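Local coordinates for protein beta-galactosidase (Geobacillus stearothermophilus, PDB 4OIF) that probably hydrolyses terminal non-reducing beta-D-galactose residues from beta-D-galactosides, as an intracellular glycoside hydrolase of family 42 that assembles as a homotrimer, at residues A[444-447]-A[448-452]; A[600-603]-A[604-608]. One frame throughout, in Å; residues are numbered along the deposited sequence.

Interaction 1 of 2, residues A[444-447]-A[448-452]; sequences QHYR and PFWER
Trp450 N donates to Tyr446 O at 3.1 Å and Glu451 N to Arg447 O at 2.9 Å, both i to i+4 helical bonds, while Pro448, with no N-H to give, kinks the helix where the ladder is interrupted. Its CD packs instead against the carbonyl oxygen of His445, 3.3 Å away. Tyr446 and Trp450, one turn apart, meet obliquely: CE2 of Tyr446 lies 3.7 Å from CD1 of Trp450, the two planes inclined at 32°, and the phenol OH goes on to Asp308. This is the C-terminal part of helix 438-451 in the trimerisation domain, and here Tyr446 and Trp450 face helix 296-312 of the TIM-barrel domain. Arg447 starts out with CG anti to the backbone N (chi1 177°) and bends at chi3, bringing the guanidinium back to Gln444: NH2 bonds to OE1 of Gln444 at 3.3 Å, in the guanidinium plane and on a lone pair. NH1 makes a long salt bridge, 3.9 Å, to Glu451 OE2; the guanidinium's stronger partners are Asp298 at NH1 and Asp600 at NE. Glu451 keeps its firmer salt bridge, through OE1, for Arg604. A leucine in place of Arg447 would probably leave both aspartates without their cationic mate and Gln444 OE1 without its donors.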
ATOM      1  N   GLN A 444      -2.787  -6.655 -27.732  1.00  9.87           N
ATOM      2  CA  GLN A 444      -3.999  -6.180 -28.404  1.00 12.62           C
ATOM      3  C   GLN A 444      -3.825  -6.217 -29.912  1.00 16.54           C
ATOM      4  O   GLN A 444      -4.771  -6.512 -30.652  1.00 13.52           O
ATOM      5  CB  GLN A 444      -4.370  -4.757 -27.979  1.00  8.92           C
ATOM      6  CG  GLN A 444      -4.880  -4.659 -26.570  1.00 15.33           C
ATOM      7  CD  GLN A 444      -5.531  -5.950 -26.136  1.00 32.24           C
ATOM      8  OE1 GLN A 444      -6.605  -6.318 -26.631  1.00 31.31           O
ATOM      9  NE2 GLN A 444      -4.876  -6.664 -25.215  1.00 26.93           N
ATOM     10  N   HIS A 445      -2.621  -5.915 -30.383  1.00 11.36           N
ATOM     11  CA  HIS A 445      -2.444  -5.939 -31.833  1.00 12.53           C
ATOM     12  C   HIS A 445      -2.232  -7.362 -32.371  1.00 15.62           C
ATOM     13  O   HIS A 445      -2.561  -7.668 -33.517  1.00 14.69           O
ATOM     14  CB  HIS A 445      -1.316  -4.992 -32.216  1.00  8.15           C
ATOM     15  CG  HIS A 445      -1.702  -3.555 -32.056  1.00 14.11           C
ATOM     16  ND1 HIS A 445      -1.992  -2.737 -33.126  1.00  5.81           N
ATOM     17  CD2 HIS A 445      -1.933  -2.817 -30.941  1.00  8.31           C
ATOM     18  CE1 HIS A 445      -2.340  -1.544 -32.679  1.00  7.53           C
ATOM     19  NE2 HIS A 445      -2.313  -1.566 -31.358  1.00  6.53           N
ATOM     20  N   TYR A 446      -1.739  -8.234 -31.511  1.00  7.57           N
ATOM     21  CA  TYR A 446      -1.623  -9.650 -31.809  1.00  9.37           C
ATOM     22  C   TYR A 446      -2.995 -10.309 -31.953  1.00 11.54           C
ATOM     23  O   TYR A 446      -3.180 -11.206 -32.780  1.00  8.23           O
ATOM     24  CB  TYR A 446      -0.820 -10.297 -30.687  1.00 10.58           C
ATOM     25  CG  TYR A 446      -0.538 -11.781 -30.743  1.00  9.08           C
ATOM     26  CD1 TYR A 446       0.475 -12.282 -31.546  1.00  7.35           C
ATOM     27  CD2 TYR A 446      -1.206 -12.664 -29.899  1.00  8.31           C
ATOM     28  CE1 TYR A 446       0.781 -13.633 -31.554  1.00  4.84           C
ATOM     29  CE2 TYR A 446      -0.905 -14.022 -29.889  1.00  8.45           C
ATOM     30  CZ  TYR A 446       0.096 -14.503 -30.722  1.00 13.16           C
ATOM     31  OH  TYR A 446       0.407 -15.857 -30.728  1.00  8.12           O
ATOM     32  N   ARG A 447      -3.951  -9.851 -31.141  1.00 12.76           N
ATOM     33  CA  ARG A 447      -5.248 -10.516 -31.005  1.00 10.83           C
ATOM     34  C   ARG A 447      -5.931 -10.936 -32.330  1.00 13.28           C
ATOM     35  O   ARG A 447      -6.316 -12.090 -32.468  1.00 10.16           O
ATOM     36  CB  ARG A 447      -6.214  -9.644 -30.188  1.00  9.13           C
ATOM     37  CG  ARG A 447      -7.615 -10.251 -30.085  1.00  7.86           C
ATOM     38  CD  ARG A 447      -8.629  -9.274 -29.540  1.00  9.43           C
ATOM     39  NE  ARG A 447      -8.262  -8.839 -28.199  1.00 18.04           N
ATOM     40  CZ  ARG A 447      -8.471  -9.569 -27.107  1.00 27.06           C
ATOM     41  NH1 ARG A 447      -9.049 -10.762 -27.207  1.00 24.52           N
ATOM     42  NH2 ARG A 447      -8.108  -9.111 -25.916  1.00 37.74           N
ATOM     43  N   PRO A 448      -6.083 -10.016 -33.302  1.00 14.83           N
ATOM     44  CA  PRO A 448      -6.771 -10.453 -34.526  1.00 14.85           C
ATOM     45  C   PRO A 448      -6.037 -11.558 -35.278  1.00 10.14           C
ATOM     46  O   PRO A 448      -6.680 -12.390 -35.907  1.00 21.34           O
ATOM     47  CB  PRO A 448      -6.830  -9.173 -35.378  1.00 10.81           C
ATOM     48  CG  PRO A 448      -6.697  -8.063 -34.409  1.00 13.20           C
ATOM     49  CD  PRO A 448      -5.756  -8.580 -33.352  1.00  8.84           C
ATOM     50  N   PHE A 449      -4.713 -11.580 -35.203  1.00 12.96           N
ATOM     51  CA  PHE A 449      -3.932 -12.598 -35.913  1.00 12.89           C
ATOM     52  C   PHE A 449      -4.059 -13.950 -35.214  1.00 12.30           C
ATOM     53  O   PHE A 449      -4.177 -14.987 -35.865  1.00 13.67           O
ATOM     54  CB  PHE A 449      -2.474 -12.142 -36.038  1.00  7.71           C
ATOM     55  CG  PHE A 449      -2.328 -10.904 -36.882  1.00 12.45           C
ATOM     56  CD1 PHE A 449      -2.122 -11.004 -38.251  1.00 12.99           C
ATOM     57  CD2 PHE A 449      -2.489  -9.641 -36.323  1.00 12.32           C
ATOM     58  CE1 PHE A 449      -2.038  -9.871 -39.043  1.00 11.42           C
ATOM     59  CE2 PHE A 449      -2.404  -8.499 -37.104  1.00 11.30           C
ATOM     60  CZ  PHE A 449      -2.177  -8.613 -38.467  1.00 15.61           C
ATOM     61  N   TRP A 450      -4.088 -13.923 -33.887  1.00 11.58           N
ATOM     62  CA  TRP A 450      -4.334 -15.122 -33.105  1.00 12.80           C
ATOM     63  C   TRP A 450      -5.724 -15.661 -33.422  1.00 11.26           C
ATOM     64  O   TRP A 450      -5.895 -16.857 -33.622  1.00  8.52           O
ATOM     65  CB  TRP A 450      -4.195 -14.831 -31.601  1.00  8.42           C
ATOM     66  CG  TRP A 450      -4.148 -16.065 -30.730  1.00  7.08           C
ATOM     67  CD1 TRP A 450      -3.078 -16.901 -30.538  1.00  8.28           C
ATOM     68  CD2 TRP A 450      -5.213 -16.592 -29.932  1.00  5.59           C
ATOM     69  NE1 TRP A 450      -3.416 -17.918 -29.673  1.00  4.62           N
ATOM     70  CE2 TRP A 450      -4.720 -17.748 -29.284  1.00  8.75           C
ATOM     71  CE3 TRP A 450      -6.539 -16.202 -29.705  1.00  3.64           C
ATOM     72  CZ2 TRP A 450      -5.511 -18.518 -28.427  1.00  8.36           C
ATOM     73  CZ3 TRP A 450      -7.317 -16.961 -28.855  1.00  7.05           C
ATOM     74  CH2 TRP A 450      -6.804 -18.112 -28.227  1.00  7.43           C
ATOM     75  N   GLU A 451      -6.708 -14.766 -33.483  1.00 12.28           N
ATOM     76  CA  GLU A 451      -8.092 -15.157 -33.737  1.00 15.19           C
ATOM     77  C   GLU A 451      -8.268 -15.731 -35.150  1.00 15.81           C
ATOM     78  O   GLU A 451      -9.237 -16.435 -35.419  1.00 16.22           O
ATOM     79  CB  GLU A 451      -9.041 -13.963 -33.505  1.00  7.53           C
ATOM     80  CG  GLU A 451      -9.260 -13.619 -32.030  1.00  4.98           C
ATOM     81  CD  GLU A 451     -10.186 -12.432 -31.792  1.00 11.38           C
ATOM     82  OE1 GLU A 451     -10.677 -11.858 -32.776  1.00 18.06           O
ATOM     83  OE2 GLU A 451     -10.416 -12.059 -30.616  1.00 19.63           O
ATOM     84  N   ARG A 452      -7.315 -15.448 -36.032  1.00  9.59           N
ATOM     85  CA  ARG A 452      -7.342 -15.936 -37.402  1.00 13.09           C
ATOM     86  C   ARG A 452      -6.304 -17.031 -37.663  1.00 14.84           C
ATOM     87  O   ARG A 452      -6.174 -17.515 -38.790  1.00 16.71           O
ATOM     88  CB  ARG A 452      -7.104 -14.782 -38.370  1.00 15.65           C
ATOM     89  CG  ARG A 452      -8.245 -13.805 -38.463  1.00 21.10           C
ATOM     90  CD  ARG A 452      -9.325 -14.327 -39.372  1.00 30.48           C
ATOM     91  NE  ARG A 452     -10.301 -13.286 -39.655  1.00 40.63           N
ATOM     92  CZ  ARG A 452     -11.586 -13.361 -39.332  1.00 50.88           C
ATOM     93  NH1 ARG A 452     -12.054 -14.440 -38.718  1.00 47.39           N
ATOM     94  NH2 ARG A 452     -12.401 -12.354 -39.627  1.00 56.53           N
TER

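Interaction 2 of 2, residues A[600-603]-A[604-608]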
ATOM      1  N   ASP A 600     -11.316  -3.702 -29.384  1.00 10.70           N
ATOM      2  CA  ASP A 600     -10.896  -4.897 -30.124  1.00 12.39           C
ATOM      3  C   ASP A 600     -11.385  -4.964 -31.574  1.00  9.42           C
ATOM      4  O   ASP A 600     -10.639  -5.338 -32.498  1.00  8.29           O
ATOM      5  CB  ASP A 600     -11.385  -6.139 -29.390  1.00  9.21           C
ATOM      6  CG  ASP A 600     -10.586  -6.437 -28.140  1.00 12.92           C
ATOM      7  OD1 ASP A 600      -9.396  -6.058 -28.067  1.00 24.69           O
ATOM      8  OD2 ASP A 600     -11.146  -7.083 -27.234  1.00 21.56           O
ATOM      9  N   GLN A 601     -12.646  -4.606 -31.762  1.00  6.99           N
ATOM     10  CA  GLN A 601     -13.284  -4.739 -33.055  1.00  7.74           C
ATOM     11  C   GLN A 601     -12.555  -3.900 -34.087  1.00  9.48           C
ATOM     12  O   GLN A 601     -12.467  -4.289 -35.257  1.00  7.15           O
ATOM     13  CB  GLN A 601     -14.763  -4.336 -32.984  1.00 19.70           C
ATOM     14  CG  GLN A 601     -15.566  -4.769 -34.200  1.00 18.19           C
ATOM     15  CD  GLN A 601     -15.441  -6.265 -34.451  1.00 30.06           C
ATOM     16  OE1 GLN A 601     -15.506  -7.067 -33.515  1.00 22.18           O
ATOM     17  NE2 GLN A 601     -15.232  -6.645 -35.712  1.00 17.06           N
ATOM     18  N   PHE A 602     -12.014  -2.759 -33.659  1.00 11.78           N
ATOM     19  CA  PHE A 602     -11.263  -1.923 -34.594  1.00 10.09           C
ATOM     20  C   PHE A 602     -10.086  -2.681 -35.156  1.00  9.77           C
ATOM     21  O   PHE A 602      -9.894  -2.703 -36.366  1.00 13.33           O
ATOM     22  CB  PHE A 602     -10.743  -0.629 -33.972  1.00  7.48           C
ATOM     23  CG  PHE A 602      -9.823   0.133 -34.900  1.00  9.58           C
ATOM     24  CD1 PHE A 602     -10.340   0.917 -35.916  1.00 12.74           C
ATOM     25  CD2 PHE A 602      -8.454   0.029 -34.787  1.00  7.14           C
ATOM     26  CE1 PHE A 602      -9.501   1.599 -36.785  1.00 13.49           C
ATOM     27  CE2 PHE A 602      -7.617   0.711 -35.658  1.00 10.56           C
ATOM     28  CZ  PHE A 602      -8.143   1.493 -36.654  1.00  8.46           C
ATOM     29  N   HIS A 603      -9.293  -3.288 -34.281  1.00  7.79           N
ATOM     30  CA  HIS A 603      -8.121  -4.017 -34.738  1.00  9.42           C
ATOM     31  C   HIS A 603      -8.541  -5.197 -35.597  1.00 10.86           C
ATOM     32  O   HIS A 603      -7.893  -5.498 -36.608  1.00 11.19           O
ATOM     33  CB  HIS A 603      -7.270  -4.468 -33.550  1.00  5.93           C
ATOM     34  CG  HIS A 603      -6.798  -3.327 -32.706  1.00 10.59           C
ATOM     35  ND1 HIS A 603      -7.141  -3.190 -31.381  1.00 13.94           N
ATOM     36  CD2 HIS A 603      -6.050  -2.243 -33.015  1.00 15.13           C
ATOM     37  CE1 HIS A 603      -6.613  -2.075 -30.906  1.00  9.47           C
ATOM     38  NE2 HIS A 603      -5.942  -1.483 -31.875  1.00 11.52           N
ATOM     39  N   ARG A 604      -9.641  -5.840 -35.219  1.00  7.71           N
ATOM     40  CA  ARG A 604     -10.160  -6.918 -36.040  1.00 10.10           C
ATOM     41  C   ARG A 604     -10.411  -6.432 -37.470  1.00 12.38           C
ATOM     42  O   ARG A 604      -9.906  -7.023 -38.418  1.00 13.03           O
ATOM     43  CB  ARG A 604     -11.431  -7.495 -35.433  1.00 10.83           C
ATOM     44  CG  ARG A 604     -11.197  -8.274 -34.149  1.00  9.61           C
ATOM     45  CD  ARG A 604     -12.398  -9.148 -33.826  1.00  8.76           C
ATOM     46  NE  ARG A 604     -12.288  -9.719 -32.498  1.00 13.41           N
ATOM     47  CZ  ARG A 604     -12.923  -9.250 -31.429  1.00 21.53           C
ATOM     48  NH1 ARG A 604     -13.741  -8.206 -31.532  1.00 13.82           N
ATOM     49  NH2 ARG A 604     -12.747  -9.839 -30.257  1.00 19.77           N
ATOM     50  N   ASP A 605     -11.144  -5.333 -37.627  1.00 11.77           N
ATOM     51  CA  ASP A 605     -11.515  -4.849 -38.960  1.00 10.16           C
ATOM     52  C   ASP A 605     -10.304  -4.300 -39.765  1.00 13.06           C
ATOM     53  O   ASP A 605     -10.088  -4.643 -40.953  1.00 16.64           O
ATOM     54  CB  ASP A 605     -12.619  -3.795 -38.818  1.00  7.21           C
ATOM     55  CG  ASP A 605     -13.920  -4.368 -38.190  1.00 12.37           C
ATOM     56  OD1 ASP A 605     -14.074  -5.602 -38.114  1.00 13.75           O
ATOM     57  OD2 ASP A 605     -14.802  -3.591 -37.777  1.00  6.15           O
ATOM     58  N   PHE A 606      -9.507  -3.476 -39.094  1.00 11.54           N
ATOM     59  CA  PHE A 606      -8.314  -2.861 -39.665  1.00 13.62           C
ATOM     60  C   PHE A 606      -7.355  -3.924 -40.206  1.00  9.50           C
ATOM     61  O   PHE A 606      -6.921  -3.919 -41.390  1.00 11.31           O
ATOM     62  CB  PHE A 606      -7.625  -1.996 -38.589  1.00 10.20           C
ATOM     63  CG  PHE A 606      -6.411  -1.264 -39.080  1.00  5.56           C
ATOM     64  CD1 PHE A 606      -6.530  -0.018 -39.674  1.00  6.62           C
ATOM     65  CD2 PHE A 606      -5.151  -1.830 -38.966  1.00  5.26           C
ATOM     66  CE1 PHE A 606      -5.399   0.654 -40.149  1.00  5.79           C
ATOM     67  CE2 PHE A 606      -4.033  -1.166 -39.440  1.00  7.62           C
ATOM     68  CZ  PHE A 606      -4.163   0.080 -40.035  1.00  1.89           C
ATOM     69  N   TYR A 607      -7.035  -4.856 -39.320  1.00 15.17           N
ATOM     70  CA  TYR A 607      -6.085  -5.891 -39.670  1.00 20.49           C
ATOM     71  C   TYR A 607      -6.708  -6.921 -40.601  1.00 20.05           C
ATOM     72  O   TYR A 607      -5.992  -7.609 -41.314  1.00 17.99           O
ATOM     73  CB  TYR A 607      -5.522  -6.554 -38.414  1.00 13.35           C
ATOM     74  CG  TYR A 607      -4.476  -5.696 -37.737  1.00 11.25           C
ATOM     75  CD1 TYR A 607      -3.332  -5.300 -38.420  1.00 12.05           C
ATOM     76  CD2 TYR A 607      -4.635  -5.274 -36.428  1.00  8.00           C
ATOM     77  CE1 TYR A 607      -2.374  -4.510 -37.816  1.00 13.17           C
ATOM     78  CE2 TYR A 607      -3.681  -4.479 -35.815  1.00 10.59           C
ATOM     79  CZ  TYR A 607      -2.554  -4.108 -36.510  1.00 11.13           C
ATOM     80  OH  TYR A 607      -1.610  -3.329 -35.899  1.00 10.14           O
ATOM     81  N   GLN A 608      -8.034  -7.012 -40.619  1.00 10.64           N
ATOM     82  CA  GLN A 608      -8.690  -7.906 -41.557  1.00 13.94           C
ATOM     83  C   GLN A 608      -8.413  -7.395 -42.942  1.00 22.31           C
ATOM     84  O   GLN A 608      -8.039  -8.164 -43.850  1.00 20.77           O
ATOM     85  CB  GLN A 608     -10.196  -7.980 -41.327  1.00 14.91           C
ATOM     86  CG  GLN A 608     -10.857  -9.088 -42.124  1.00 34.08           C
ATOM     87  CD  GLN A 608     -10.322 -10.465 -41.740  1.00 48.85           C
ATOM     88  OE1 GLN A 608      -9.982 -10.712 -40.577  1.00 42.28           O
ATOM     89  NE2 GLN A 608     -10.234 -11.364 -42.718  1.00 42.18           N
TER
HETATM   90  O   HOH W   1     -13.421  -8.727 -27.678  1.00 16.94           O
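The side-chain amide of Gln601 is held at both ends by the next turn of the helix: Arg604 NH1 donates to its OE1 at 2.9 Å, and its NE2 donates to Asp605 OD1, also at 2.9 Å. Neither bond is straight. NH1 sits above the carbonyl plane rather than on a lone pair, and NE2 meets OD1 from above the carboxylate plane. A bend at chi2 (55°) turns the amide along the helix, where it can serve both neighbours. Asp605 has a further partner, Tyr550, through OD2. The Arg604 guanidinium has CB of Asp600 over one face and a water at its edge; that water accepts from NH2 at 2.9 Å and donates to Asp600 OD2, linking two charges too far apart for a salt bridge. The other oxygen, OD1, is in a salt bridge with Arg447, and Glu451 takes the NE of Arg604. On another flank Phe602 and Phe606 lie side by side but slid apart; CB of Phe606 sits over one face of the Phe602 ring, toward its rim, 4.2 Å from the centroid, in a CH-pi contact. Tyr592 and Val581 continue this apolar side. Backbone bonds such as Phe606 N to Phe602 O, 2.9 Å, complete an amphipathic helix packed against the mixed sheet of the trimerisation domain.

Overall arrangement
Interactions 1 and 2 are successive turns of two different helices, 438-451 and 600-613, which pack against one another; the centres of the two interactions lie about 9 Å apart. Charge joins them: Glu451 OE1 meets Arg604 NE at 2.7 Å, and Arg447 pairs with Asp600, so each helix gives one acid and one base. Beside this polar seam the rings of Phe449 and Tyr607 meet edge-to-face, and Tyr607 OH reaches His445. Interaction 1 is the more buried, wedged between its partner helix and helix 296-312 of the barrel domain. Interaction 2 is only partly buried: its phenylalanines turn to the sheet, whereas its amide and water-bridged network lies among partly exposed side chains.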